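Long-range contacts in K5 lyase (Enterobacteria phage k1-5, PDB 2X3H), which probably degrades the K5 capsular polysaccharide of its bacterial host by eliminative cleavage, as a trimeric tail-spike lyase: residues G180-P189 against K213-S222; D195-Y206 against N225-Y236. All blocks are in the same frame, centred on the assembly; numbering follows the deposited sequence.

Interaction 1: G180-P189 against K213-S222; sequences GTGFSLIAYP and KAAGCVLADS
L185 and L219 are joined through the backbone: L219 N donates to L185 O at 2.8 Å, and L185 N in turn reaches C217 O at 2.9 Å. A187 prolongs this parallel pairing, taking L219 O with its N and giving its O to D221 N. This is the pairing of successive coils in a parallel beta-helix, consistent with the right-handed helices of phage tail spikes. Strands 186-188 and 218-221 run only 3° apart. Before the corners at S184-L185 and C217 a second short pair continues the register; G182 N donates to A214 O at 3.0 Å, while the return bond from G216 N to G182 O is longer, its donor tilted 28° from the carbonyl plane. At the start of both segments a water accepts from G180 N and, weakly, from K213 NZ, whose ammonium group bonds mainly to G208 O and also to D153 O.

The side chains sort onto two faces. L185, A187, V218 and A220 share one, where L185 meets V170 and F175 of strand 168-178. F183, I186 and L219 share the other; F183 and L219 reach E243, L219 also K245, of strand 242-245. I186 and L219 lie alongside, pointing the same way, with I186 CD1 3.6 Å from L219 CD2. F183 carries CG beside its backbone N (chi1 -63°), which lays the ring against the side-chain-less G216. Over one face of that ring sits L219, its CD2 3.8 Å from the F183 centroid in a CH-pi contact.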
loop_
_atom_site.group_PDB
_atom_site.type_symbol
_atom_site.label_atom_id
_atom_site.label_comp_id
_atom_site.label_asym_id
_atom_site.label_seq_id
_atom_site.Cartn_x
_atom_site.Cartn_y
_atom_site.Cartn_z
ATOM N N GLY A 180 -5.348 28.342 -21.026
ATOM C CA GLY A 180 -4.383 28.260 -22.117
ATOM C C GLY A 180 -3.359 27.168 -21.941
ATOM O O GLY A 180 -3.628 26.141 -21.306
ATOM N N THR A 181 -2.182 27.387 -22.507
ATOM C CA THR A 181 -1.114 26.411 -22.425
ATOM C C THR A 181 -0.054 26.858 -21.427
ATOM O O THR A 181 0.174 28.060 -21.222
ATOM C CB THR A 181 -0.497 26.129 -23.803
ATOM O OG1 THR A 181 0.022 27.348 -24.356
ATOM C CG2 THR A 181 -1.564 25.568 -24.733
ATOM N N GLY A 182 0.575 25.865 -20.802
ATOM C CA GLY A 182 1.540 26.090 -19.742
ATOM C C GLY A 182 1.048 25.468 -18.450
ATOM O O GLY A 182 0.059 24.731 -18.442
ATOM N N PHE A 183 1.729 25.808 -17.362
ATOM C CA PHE A 183 1.514 25.188 -16.060
ATOM C C PHE A 183 1.319 26.206 -14.947
ATOM O O PHE A 183 1.825 27.336 -15.008
ATOM C CB PHE A 183 2.705 24.292 -15.721
ATOM C CG PHE A 183 2.877 23.160 -16.683
ATOM C CD1 PHE A 183 2.349 21.910 -16.391
ATOM C CD2 PHE A 183 3.539 23.344 -17.888
ATOM C CE1 PHE A 183 2.478 20.856 -17.281
ATOM C CE2 PHE A 183 3.671 22.287 -18.788
ATOM C CZ PHE A 183 3.140 21.045 -18.479
ATOM N N SER A 184 0.588 25.799 -13.914
ATOM C CA SER A 184 0.443 26.645 -12.736
ATOM C C SER A 184 1.760 26.774 -11.990
ATOM O O SER A 184 2.184 27.869 -11.658
ATOM C CB SER A 184 -0.662 26.115 -11.813
ATOM O OG SER A 184 -1.919 26.249 -12.454
ATOM N N LEU A 185 2.407 25.640 -11.737
ATOM C CA LEU A 185 3.687 25.628 -11.059
ATOM C C LEU A 185 4.627 24.684 -11.799
ATOM O O LEU A 185 4.327 23.507 -11.944
ATOM C CB LEU A 185 3.504 25.169 -9.605
ATOM C CG LEU A 185 4.776 24.996 -8.760
ATOM C CD1 LEU A 185 5.556 26.297 -8.608
ATOM C CD2 LEU A 185 4.419 24.441 -7.389
ATOM N N ILE A 186 5.754 25.204 -12.271
ATOM C CA ILE A 186 6.697 24.382 -13.030
ATOM C C ILE A 186 8.099 24.577 -12.476
ATOM O O ILE A 186 8.535 25.697 -12.277
ATOM C CB ILE A 186 6.662 24.704 -14.557
ATOM C CG1 ILE A 186 7.727 23.904 -15.300
ATOM C CG2 ILE A 186 6.867 26.200 -14.805
ATOM C CD1 ILE A 186 7.800 24.165 -16.779
ATOM N N ALA A 187 8.795 23.473 -12.228
ATOM C CA ALA A 187 10.209 23.523 -11.869
ATOM C C ALA A 187 11.006 22.797 -12.939
ATOM O O ALA A 187 10.614 21.710 -13.380
ATOM C CB ALA A 187 10.432 22.883 -10.501
ATOM N N TYR A 188 12.121 23.386 -13.378
ATOM C CA TYR A 188 12.932 22.762 -14.424
ATOM C C TYR A 188 14.415 23.092 -14.256
ATOM O O TYR A 188 14.771 23.972 -13.494
ATOM C CB TYR A 188 12.436 23.159 -15.824
ATOM C CG TYR A 188 12.349 24.656 -16.079
ATOM C CD1 TYR A 188 11.170 25.357 -15.838
ATOM C CD2 TYR A 188 13.443 25.368 -16.575
ATOM C CE1 TYR A 188 11.077 26.727 -16.069
ATOM C CE2 TYR A 188 13.357 26.742 -16.816
ATOM C CZ TYR A 188 12.169 27.412 -16.565
ATOM O OH TYR A 188 12.076 28.779 -16.804
ATOM N N PRO A 189 15.291 22.351 -14.952
ATOM C CA PRO A 189 16.732 22.613 -14.806
ATOM C C PRO A 189 17.125 23.933 -15.447
ATOM O O PRO A 189 16.615 24.262 -16.502
ATOM C CB PRO A 189 17.385 21.456 -15.578
ATOM C CG PRO A 189 16.298 20.441 -15.805
ATOM C CD PRO A 189 15.013 21.224 -15.857
ATOM N N LYS A 213 -4.871 19.397 -24.791
ATOM C CA LYS A 213 -4.293 20.731 -24.641
ATOM C C LYS A 213 -3.096 20.672 -23.684
ATOM O O LYS A 213 -3.159 20.003 -22.648
ATOM C CB LYS A 213 -5.333 21.761 -24.178
ATOM C CG LYS A 213 -4.884 23.186 -24.472
ATOM C CD LYS A 213 -5.684 24.259 -23.752
ATOM C CE LYS A 213 -7.143 24.244 -24.084
ATOM N NZ LYS A 213 -7.782 25.532 -23.641
ATOM N N ALA A 214 -2.014 21.360 -24.044
ATOM C CA ALA A 214 -0.731 21.283 -23.332
ATOM C C ALA A 214 -0.683 22.145 -22.078
ATOM O O ALA A 214 -0.027 23.200 -22.047
ATOM C CB ALA A 214 0.422 21.665 -24.276
ATOM N N ALA A 215 -1.397 21.708 -21.044
ATOM C CA ALA A 215 -1.395 22.404 -19.769
ATOM C C ALA A 215 -1.516 21.391 -18.636
ATOM O O ALA A 215 -2.038 20.298 -18.820
ATOM C CB ALA A 215 -2.534 23.427 -19.695
ATOM N N GLY A 216 -1.023 21.781 -17.470
ATOM C CA GLY A 216 -1.180 21.005 -16.256
ATOM C C GLY A 216 -1.045 21.894 -15.043
ATOM O O GLY A 216 -0.790 23.100 -15.158
ATOM N N CYS A 217 -1.191 21.297 -13.868
ATOM C CA CYS A 217 -1.125 22.048 -12.627
ATOM C C CYS A 217 0.315 22.143 -12.149
ATOM O O CYS A 217 0.936 23.191 -12.259
ATOM C CB CYS A 217 -2.027 21.416 -11.567
ATOM S SG CYS A 217 -2.149 22.400 -10.065
ATOM N N VAL A 218 0.866 21.041 -11.648
ATOM C CA VAL A 218 2.249 21.040 -11.168
ATOM C C VAL A 218 3.082 20.211 -12.122
ATOM O O VAL A 218 2.698 19.094 -12.447
ATOM C CB VAL A 218 2.358 20.366 -9.781
ATOM C CG1 VAL A 218 3.835 20.217 -9.320
ATOM C CG2 VAL A 218 1.548 21.121 -8.735
ATOM N N LEU A 219 4.227 20.741 -12.538
ATOM C CA LEU A 219 5.172 19.987 -13.356
ATOM C C LEU A 219 6.547 20.025 -12.710
ATOM O O LEU A 219 7.079 21.116 -12.459
ATOM C CB LEU A 219 5.262 20.580 -14.765
ATOM C CG LEU A 219 6.500 20.138 -15.559
ATOM C CD1 LEU A 219 6.520 18.620 -15.716
ATOM C CD2 LEU A 219 6.524 20.816 -16.920
ATOM N N ALA A 220 7.105 18.847 -12.419
ATOM C CA ALA A 220 8.494 18.727 -11.964
ATOM C C ALA A 220 9.305 18.101 -13.089
ATOM O O ALA A 220 9.262 16.882 -13.302
ATOM C CB ALA A 220 8.590 17.892 -10.685
ATOM N N ASP A 221 10.014 18.950 -13.834
ATOM C CA ASP A 221 10.816 18.499 -14.968
ATOM C C ASP A 221 12.224 18.187 -14.492
ATOM O O ASP A 221 12.980 19.096 -14.128
ATOM C CB ASP A 221 10.853 19.585 -16.050
ATOM C CG ASP A 221 11.642 19.170 -17.287
ATOM O OD1 ASP A 221 12.408 18.188 -17.227
ATOM O OD2 ASP A 221 11.496 19.839 -18.338
ATOM N N SER A 222 12.557 16.895 -14.470
ATOM C CA SER A 222 13.914 16.447 -14.183
ATOM C C SER A 222 14.391 16.754 -12.755
ATOM O O SER A 222 15.582 16.891 -12.504
ATOM C CB SER A 222 14.891 16.989 -15.239
ATOM O OG SER A 222 14.484 16.578 -16.541
HETATM O O HOH W 1 -8.165 27.649 -21.419
#

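Interaction 2: D195-Y206 against N225-Y236; sequences DGLMIKGIRGSY and NSLIDNVIAKNY
The Y236 ring has Y206 CB over the centre of one face, a CH-pi contact 3.7 Å from the centroid, while G204 CA and K234 N lie at its edge in the ring plane. Y206 has CG anti to the backbone N (chi1 -171°), carrying its own ring past that of Y236; the two meet obliquely, planes at 36° and centroids 5.3 Å apart. Y206 CD1 rests 3.2 Å from N235 O, a buried carbonyl oxygen without a polar partner in the model. At the far end of its ring Y236 OH, whose polar partner is S184 OG, lies 3.3 Å from G204 CA.

From these rings back to L197, the segments are adjacent rungs of the parallel beta-helix, paired in register with backbone bonds such as I232 N to I202 O, 2.8 Å. The chain corner at G201 stacks on N230, both with positive phi, and just past it I202 N donates to N230 O at 3.0 Å. At the entry to the rung a hydroxyl replaces the carbonyl: L197 N donates to S226 OG, also 3.0 Å, which is bonded to V224 O as well.

I199 packs on I228 and I202 on V231 along one face. M198, K200, R203, L227, D229, I232 and K234 occupy the other, which meets the neighbouring subunits of the trimer. From this face K200 NZ forms a salt bridge to D172 of the second subunit, and D195 OD1, in the loop before the strand, one to K234 NZ of the same subunit; R203 NE hydrogen-bonds G196 O of the third subunit and its NH2 T169 OG1 of that chain. Within the face itself, M198 CE lies 4.3 Å from L227 CD1.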
loop_
_atom_site.group_PDB
_atom_site.type_symbol
_atom_site.label_atom_id
_atom_site.label_comp_id
_atom_site.label_asym_id
_atom_site.label_seq_id
_atom_site.Cartn_x
_atom_site.Cartn_y
_atom_site.Cartn_z
ATOM N N ASP A 195 16.344 20.278 -6.974
ATOM C CA ASP A 195 16.773 19.271 -5.982
ATOM C C ASP A 195 16.223 19.667 -4.619
ATOM O O ASP A 195 16.407 20.798 -4.177
ATOM C CB ASP A 195 18.311 19.235 -5.962
ATOM C CG ASP A 195 18.910 18.051 -5.182
ATOM O OD1 ASP A 195 18.199 17.306 -4.474
ATOM O OD2 ASP A 195 20.152 17.875 -5.271
ATOM N N GLY A 196 15.532 18.741 -3.958
ATOM C CA GLY A 196 15.093 18.999 -2.595
ATOM C C GLY A 196 13.862 19.891 -2.461
ATOM O O GLY A 196 13.633 20.505 -1.407
ATOM N N LEU A 197 13.063 19.960 -3.513
ATOM C CA LEU A 197 11.860 20.796 -3.466
ATOM C C LEU A 197 10.818 20.164 -2.562
ATOM O O LEU A 197 10.735 18.936 -2.461
ATOM C CB LEU A 197 11.247 20.958 -4.858
ATOM C CG LEU A 197 12.200 21.419 -5.976
ATOM C CD1 LEU A 197 11.467 21.616 -7.296
ATOM C CD2 LEU A 197 12.929 22.685 -5.591
ATOM N N MET A 198 10.022 20.995 -1.908
ATOM C CA MET A 198 8.843 20.507 -1.208
ATOM C C MET A 198 7.671 21.316 -1.712
ATOM O O MET A 198 7.609 22.521 -1.500
ATOM C CB MET A 198 8.978 20.673 0.302
ATOM C CG MET A 198 9.990 19.727 0.952
ATOM S SD MET A 198 10.163 20.091 2.717
ATOM C CE MET A 198 11.246 18.781 3.272
ATOM N N ILE A 199 6.761 20.647 -2.407
ATOM C CA ILE A 199 5.605 21.303 -2.989
ATOM C C ILE A 199 4.387 20.656 -2.355
ATOM O O ILE A 199 4.119 19.472 -2.589
ATOM C CB ILE A 199 5.587 21.092 -4.515
ATOM C CG1 ILE A 199 6.750 21.847 -5.180
ATOM C CG2 ILE A 199 4.238 21.483 -5.121
ATOM C CD1 ILE A 199 7.023 21.401 -6.611
ATOM N N LYS A 200 3.669 21.409 -1.528
ATOM C CA LYS A 200 2.618 20.798 -0.724
ATOM C C LYS A 200 1.423 21.711 -0.531
ATOM O O LYS A 200 1.574 22.922 -0.348
ATOM C CB LYS A 200 3.164 20.355 0.627
ATOM C CG LYS A 200 3.926 21.426 1.389
ATOM C CD LYS A 200 4.836 20.776 2.431
ATOM C CE LYS A 200 5.608 21.804 3.213
ATOM N NZ LYS A 200 6.020 21.238 4.536
ATOM N N GLY A 201 0.232 21.127 -0.566
ATOM C CA GLY A 201 -0.972 21.913 -0.338
ATOM C C GLY A 201 -1.219 22.865 -1.482
ATOM O O GLY A 201 -1.253 24.081 -1.289
ATOM N N ILE A 202 -1.383 22.314 -2.678
ATOM C CA ILE A 202 -1.578 23.134 -3.860
ATOM C C ILE A 202 -2.972 22.933 -4.403
ATOM O O ILE A 202 -3.406 21.795 -4.562
ATOM C CB ILE A 202 -0.608 22.718 -4.967
ATOM C CG1 ILE A 202 0.840 22.794 -4.477
ATOM C CG2 ILE A 202 -0.827 23.527 -6.225
ATOM C CD1 ILE A 202 1.280 24.170 -3.957
ATOM N N ARG A 203 -3.667 24.037 -4.682
ATOM C CA ARG A 203 -4.941 23.989 -5.422
ATOM C C ARG A 203 -4.780 24.638 -6.787
ATOM O O ARG A 203 -4.082 25.643 -6.912
ATOM C CB ARG A 203 -6.051 24.728 -4.676
ATOM C CG ARG A 203 -6.472 24.084 -3.354
ATOM C CD ARG A 203 -7.793 24.681 -2.844
ATOM N NE ARG A 203 -8.185 24.206 -1.516
ATOM C CZ ARG A 203 -7.744 24.722 -0.371
ATOM N NH1 ARG A 203 -6.857 25.721 -0.386
ATOM N NH2 ARG A 203 -8.172 24.237 0.801
ATOM N N GLY A 204 -5.422 24.063 -7.799
ATOM C CA GLY A 204 -5.427 24.637 -9.151
ATOM C C GLY A 204 -6.810 24.487 -9.745
ATOM O O GLY A 204 -7.419 23.421 -9.628
ATOM N N SER A 205 -7.317 25.555 -10.364
ATOM C CA SER A 205 -8.611 25.520 -11.032
ATOM C C SER A 205 -8.486 26.011 -12.476
ATOM O O SER A 205 -8.275 27.202 -12.715
ATOM C CB SER A 205 -9.620 26.381 -10.277
ATOM O OG SER A 205 -10.901 26.303 -10.887
ATOM N N TYR A 206 -8.602 25.084 -13.413
ATOM C CA TYR A 206 -8.428 25.378 -14.829
ATOM C C TYR A 206 -9.791 25.578 -15.491
ATOM O O TYR A 206 -10.785 24.993 -15.060
ATOM C CB TYR A 206 -7.680 24.216 -15.490
ATOM C CG TYR A 206 -7.219 24.448 -16.914
ATOM C CD1 TYR A 206 -7.988 24.012 -17.992
ATOM C CD2 TYR A 206 -5.998 25.064 -17.183
ATOM C CE1 TYR A 206 -7.577 24.206 -19.302
ATOM C CE2 TYR A 206 -5.573 25.265 -18.483
ATOM C CZ TYR A 206 -6.366 24.825 -19.544
ATOM O OH TYR A 206 -5.947 25.012 -20.850
ATOM N N ASN A 225 15.115 14.076 -5.589
ATOM C CA ASN A 225 14.975 14.212 -4.129
ATOM C C ASN A 225 13.920 15.240 -3.732
ATOM O O ASN A 225 14.145 16.022 -2.821
ATOM C CB ASN A 225 16.317 14.592 -3.470
ATOM C CG ASN A 225 17.459 13.687 -3.909
ATOM O OD1 ASN A 225 18.540 14.159 -4.312
ATOM N ND2 ASN A 225 17.226 12.388 -3.854
ATOM N N SER A 226 12.767 15.212 -4.394
ATOM C CA SER A 226 11.733 16.204 -4.135
ATOM C C SER A 226 10.419 15.566 -3.737
ATOM O O SER A 226 10.153 14.407 -4.085
ATOM C CB SER A 226 11.534 17.089 -5.365
ATOM O OG SER A 226 12.693 17.877 -5.628
ATOM N N LEU A 227 9.618 16.324 -2.993
ATOM C CA LEU A 227 8.335 15.846 -2.467
ATOM C C LEU A 227 7.208 16.697 -3.025
ATOM O O LEU A 227 7.288 17.921 -2.980
ATOM C CB LEU A 227 8.314 15.937 -0.929
ATOM C CG LEU A 227 9.340 15.096 -0.154
ATOM C CD1 LEU A 227 9.385 15.490 1.291
ATOM C CD2 LEU A 227 9.018 13.598 -0.282
ATOM N N ILE A 228 6.171 16.059 -3.554
ATOM C CA ILE A 228 4.964 16.758 -4.005
ATOM C C ILE A 228 3.796 16.085 -3.292
ATOM O O ILE A 228 3.572 14.894 -3.499
ATOM C CB ILE A 228 4.804 16.634 -5.528
ATOM C CG1 ILE A 228 6.028 17.234 -6.228
ATOM C CG2 ILE A 228 3.482 17.272 -6.017
ATOM C CD1 ILE A 228 6.032 17.004 -7.738
ATOM N N ASP A 229 3.072 16.827 -2.443
ATOM C CA ASP A 229 2.129 16.216 -1.478
ATOM C C ASP A 229 0.882 17.092 -1.348
ATOM O O ASP A 229 0.989 18.315 -1.247
ATOM C CB ASP A 229 2.832 16.082 -0.100
ATOM C CG ASP A 229 2.043 15.245 0.920
ATOM O OD1 ASP A 229 1.259 14.348 0.526
ATOM O OD2 ASP A 229 2.226 15.489 2.145
ATOM N N ASN A 230 -0.298 16.473 -1.370
ATOM C CA ASN A 230 -1.542 17.200 -1.086
ATOM C C ASN A 230 -1.874 18.239 -2.170
ATOM O O ASN A 230 -1.804 19.455 -1.930
ATOM C CB ASN A 230 -1.485 17.853 0.316
ATOM C CG ASN A 230 -1.540 16.823 1.464
ATOM O OD1 ASN A 230 -0.907 17.001 2.518
ATOM N ND2 ASN A 230 -2.299 15.759 1.265
ATOM N N VAL A 231 -2.247 17.747 -3.353
ATOM C CA VAL A 231 -2.606 18.589 -4.509
ATOM C C VAL A 231 -4.063 18.337 -4.886
ATOM O O VAL A 231 -4.507 17.187 -4.919
ATOM C CB VAL A 231 -1.715 18.257 -5.724
ATOM C CG1 VAL A 231 -2.119 19.070 -6.949
ATOM C CG2 VAL A 231 -0.251 18.491 -5.374
ATOM N N ILE A 232 -4.809 19.406 -5.158
ATOM C CA ILE A 232 -6.191 19.280 -5.619
ATOM C C ILE A 232 -6.322 20.095 -6.891
ATOM O O ILE A 232 -6.236 21.331 -6.857
ATOM C CB ILE A 232 -7.219 19.783 -4.572
ATOM C CG1 ILE A 232 -6.971 19.128 -3.201
ATOM C CG2 ILE A 232 -8.632 19.526 -5.080
ATOM C CD1 ILE A 232 -7.925 19.581 -2.092
ATOM N N ALA A 233 -6.497 19.413 -8.017
ATOM C CA ALA A 233 -6.505 20.084 -9.315
ATOM C C ALA A 233 -7.805 19.810 -10.035
ATOM O O ALA A 233 -8.244 18.663 -10.092
ATOM C CB ALA A 233 -5.323 19.593 -10.160
ATOM N N LYS A 234 -8.403 20.859 -10.604
ATOM C CA LYS A 234 -9.682 20.719 -11.289
ATOM C C LYS A 234 -9.623 21.118 -12.761
ATOM O O LYS A 234 -9.164 22.213 -13.101
ATOM C CB LYS A 234 -10.755 21.523 -10.556
ATOM C CG LYS A 234 -11.032 20.922 -9.187
ATOM C CD LYS A 234 -12.007 21.714 -8.369
ATOM C CE LYS A 234 -12.369 20.902 -7.121
ATOM N NZ LYS A 234 -12.948 21.766 -6.078
ATOM N N ASN A 235 -10.080 20.206 -13.619
ATOM C CA ASN A 235 -10.322 20.471 -15.035
ATOM C C ASN A 235 -9.088 20.666 -15.900
ATOM O O ASN A 235 -9.192 21.221 -16.995
ATOM C CB ASN A 235 -11.222 21.696 -15.234
ATOM C CG ASN A 235 -12.483 21.649 -14.410
ATOM O OD1 ASN A 235 -12.745 22.564 -13.630
ATOM N ND2 ASN A 235 -13.286 20.616 -14.602
ATOM N N TYR A 236 -7.932 20.211 -15.443
ATOM C CA TYR A 236 -6.730 20.343 -16.274
ATOM C C TYR A 236 -6.694 19.319 -17.407
ATOM O O TYR A 236 -7.200 18.203 -17.261
ATOM C CB TYR A 236 -5.455 20.226 -15.441
ATOM C CG TYR A 236 -5.126 21.445 -14.595
ATOM C CD1 TYR A 236 -5.718 21.631 -13.355
ATOM C CD2 TYR A 236 -4.193 22.392 -15.022
ATOM C CE1 TYR A 236 -5.407 22.720 -12.566
ATOM C CE2 TYR A 236 -3.873 23.501 -14.230
ATOM C CZ TYR A 236 -4.483 23.655 -13.006
ATOM O OH TYR A 236 -4.178 24.709 -12.195
#

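Interactions 1 and 2 alternate along the chain, 180-189, 195-206, 213-222, 225-236, and so describe different faces of the same two successive coils; their centres lie 11 Å apart. Two tyrosine hydroxyls of interaction 2 tie them together: Y206 OH probably hydrogen-bonds G180 O at 2.6 Å, and Y236 OH likewise S184 OG at 2.7 Å. The first bond closes within one coil, G180 and Y206 both belonging to 180-206; the second joins two coils, Y236 also packing its CD2 3.2 Å from G216 C. The surroundings differ: interaction 2 lies at the trimer interface, whereas interaction 1 touches no other chain of the assembly.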